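Local coordinates for ABC-type transport auxiliary lipoprotein component domain-containing protein (Xanthomonas campestris pv. campestris, PDB 2IQI) that has no established function but is probably a lipoprotein that serves as an auxiliary component of an ABC-type transport system, at residues 146-151 with 162-167. Residues are numbered along the deposited sequence; the frame is centred on the assembly and turned at random.
Sequences VARPSS and FEQALT
Arg148, near the end of strand 137-149, lies against Gln164 and Ala165 of helix 155-185. Arg148 CB sits 4.0 Å from Gln164 NE2. Arg148 CG comes next, 4.0 Å from Ala165 N, packed on the helix backbone. From there the chain bends twice, at chi2 (-74°) and chi3 (-66°), and this folding lays the guanidinium over the Gln164 side chain. Gln164 CB lies 3.8 Å above the centre of one face of the Arg148 guanidinium, while Gln164 CG approaches NH2. The two side chains cross at about a right angle, with the guanidinium and amide planes 48° apart. At the tip, Arg148 NH2 and Gln164 NE2 are 3.4 Å apart, but both are donors and no bond joins them; NH1 instead donates to Gln168 OE1, one turn further along the helix. Deeper in, Val146 CG1 meets Ala165 CB at 4.0 Å, and Ile124 of the adjacent antiparallel strand 121-132 also touches Ala165. This is plain helix-on-sheet packing; the small Ala165 is consistent with the 7.7 Å approach of the axes of 146-149 and 162-167, which run roughly antiparallel. With no hydrogen bond between the segments, the contact rests on apolar packing and the covered guanidinium face, while Gln168 supplies the arginine's polar tie.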
loop_
_atom_site.group_PDB
_atom_site.type_symbol
_atom_site.label_atom_id
_atom_site.label_comp_id
_atom_site.label_asym_id
_atom_site.label_seq_id
_atom_site.Cartn_x
_atom_site.Cartn_y
_atom_site.Cartn_z
ATOM N N VAL A 146 -1.733 8.691 1.760
ATOM C CA VAL A 146 -0.648 9.375 1.128
ATOM C C VAL A 146 -1.135 9.997 -0.173
ATOM O O VAL A 146 -1.852 9.343 -0.940
ATOM C CB VAL A 146 0.492 8.414 0.867
ATOM C CG1 VAL A 146 1.545 9.049 -0.024
ATOM C CG2 VAL A 146 1.118 7.995 2.172
ATOM N N ALA A 147 -0.778 11.266 -0.409
ATOM C CA ALA A 147 -1.068 11.939 -1.695
ATOM C C ALA A 147 0.185 12.606 -2.257
ATOM O O ALA A 147 0.853 13.408 -1.582
ATOM C CB ALA A 147 -2.214 12.951 -1.553
ATOM N N ARG A 148 0.550 12.264 -3.483
ATOM C CA ARG A 148 1.771 12.866 -4.034
ATOM C C ARG A 148 1.446 13.569 -5.328
ATOM O O ARG A 148 0.930 12.943 -6.252
ATOM C CB ARG A 148 2.875 11.821 -4.219
ATOM C CG ARG A 148 3.350 11.146 -2.905
ATOM C CD ARG A 148 4.222 12.035 -2.016
ATOM N NE ARG A 148 5.496 12.321 -2.683
ATOM C CZ ARG A 148 6.627 11.641 -2.477
ATOM N NH1 ARG A 148 6.652 10.656 -1.583
ATOM N NH2 ARG A 148 7.740 11.954 -3.149
ATOM N N PRO A 149 1.748 14.880 -5.413
ATOM C CA PRO A 149 1.351 15.645 -6.612
ATOM C C PRO A 149 2.117 15.103 -7.796
ATOM O O PRO A 149 3.293 14.738 -7.670
ATOM C CB PRO A 149 1.813 17.065 -6.304
ATOM C CG PRO A 149 2.998 16.859 -5.364
ATOM C CD PRO A 149 2.538 15.702 -4.478
ATOM N N SER A 150 1.404 14.998 -8.905
ATOM C CA SER A 150 1.930 14.619 -10.185
ATOM C C SER A 150 2.402 15.882 -10.876
ATOM O O SER A 150 1.889 16.949 -10.604
ATOM C CB SER A 150 0.803 14.018 -10.995
ATOM O OG SER A 150 1.215 13.846 -12.324
ATOM N N SER A 151 3.366 15.771 -11.781
ATOM C CA SER A 151 3.910 16.956 -12.384
ATOM C C SER A 151 3.307 17.383 -13.726
ATOM O O SER A 151 3.408 18.578 -14.103
ATOM C CB SER A 151 5.447 17.008 -12.323
ATOM O OG SER A 151 6.073 15.832 -12.711
ATOM N N PHE A 162 2.373 7.670 -8.582
ATOM C CA PHE A 162 1.864 6.508 -7.908
ATOM C C PHE A 162 3.013 5.657 -7.363
ATOM O O PHE A 162 2.891 5.053 -6.308
ATOM C CB PHE A 162 1.001 5.707 -8.855
ATOM C CG PHE A 162 -0.477 5.975 -8.741
ATOM C CD1 PHE A 162 -1.182 5.630 -7.571
ATOM C CD2 PHE A 162 -1.183 6.498 -9.823
ATOM C CE1 PHE A 162 -2.566 5.844 -7.461
ATOM C CE2 PHE A 162 -2.572 6.680 -9.749
ATOM C CZ PHE A 162 -3.272 6.356 -8.560
ATOM N N GLU A 163 4.136 5.611 -8.068
ATOM C CA GLU A 163 5.311 4.954 -7.541
ATOM C C GLU A 163 5.751 5.632 -6.217
ATOM O O GLU A 163 6.071 4.972 -5.213
ATOM C CB GLU A 163 6.426 5.035 -8.579
ATOM C CG GLU A 163 7.361 3.858 -8.521
ATOM C CD GLU A 163 8.558 4.025 -9.404
ATOM O OE1 GLU A 163 8.740 3.216 -10.328
ATOM O OE2 GLU A 163 9.325 4.973 -9.172
ATOM N N GLN A 164 5.754 6.963 -6.214
ATOM C CA GLN A 164 6.109 7.710 -5.040
ATOM C C GLN A 164 5.119 7.423 -3.871
ATOM O O GLN A 164 5.573 7.197 -2.723
ATOM C CB GLN A 164 6.161 9.193 -5.373
ATOM C CG GLN A 164 7.356 9.696 -6.197
ATOM C CD GLN A 164 7.019 11.011 -6.933
ATOM O OE1 GLN A 164 7.303 11.164 -8.115
ATOM N NE2 GLN A 164 6.374 11.937 -6.243
ATOM N N ALA A 165 3.805 7.393 -4.154
ATOM C CA ALA A 165 2.792 7.133 -3.125
ATOM C C ALA A 165 2.866 5.693 -2.613
ATOM O O ALA A 165 2.725 5.427 -1.395
ATOM C CB ALA A 165 1.411 7.419 -3.639
ATOM N N LEU A 166 3.086 4.765 -3.539
ATOM C CA LEU A 166 3.245 3.387 -3.183
ATOM C C LEU A 166 4.416 3.237 -2.287
ATOM O O LEU A 166 4.306 2.535 -1.285
ATOM C CB LEU A 166 3.500 2.515 -4.404
ATOM C CG LEU A 166 2.277 1.739 -4.832
ATOM C CD1 LEU A 166 2.335 1.456 -6.339
ATOM C CD2 LEU A 166 2.177 0.498 -3.978
ATOM N N THR A 167 5.543 3.860 -2.655
ATOM C CA THR A 167 6.783 3.677 -1.911
ATOM C C THR A 167 6.591 4.241 -0.503
ATOM O O THR A 167 6.884 3.555 0.487
ATOM C CB THR A 167 7.985 4.301 -2.633
ATOM O OG1 THR A 167 8.170 3.640 -3.883
ATOM C CG2 THR A 167 9.285 4.179 -1.814
#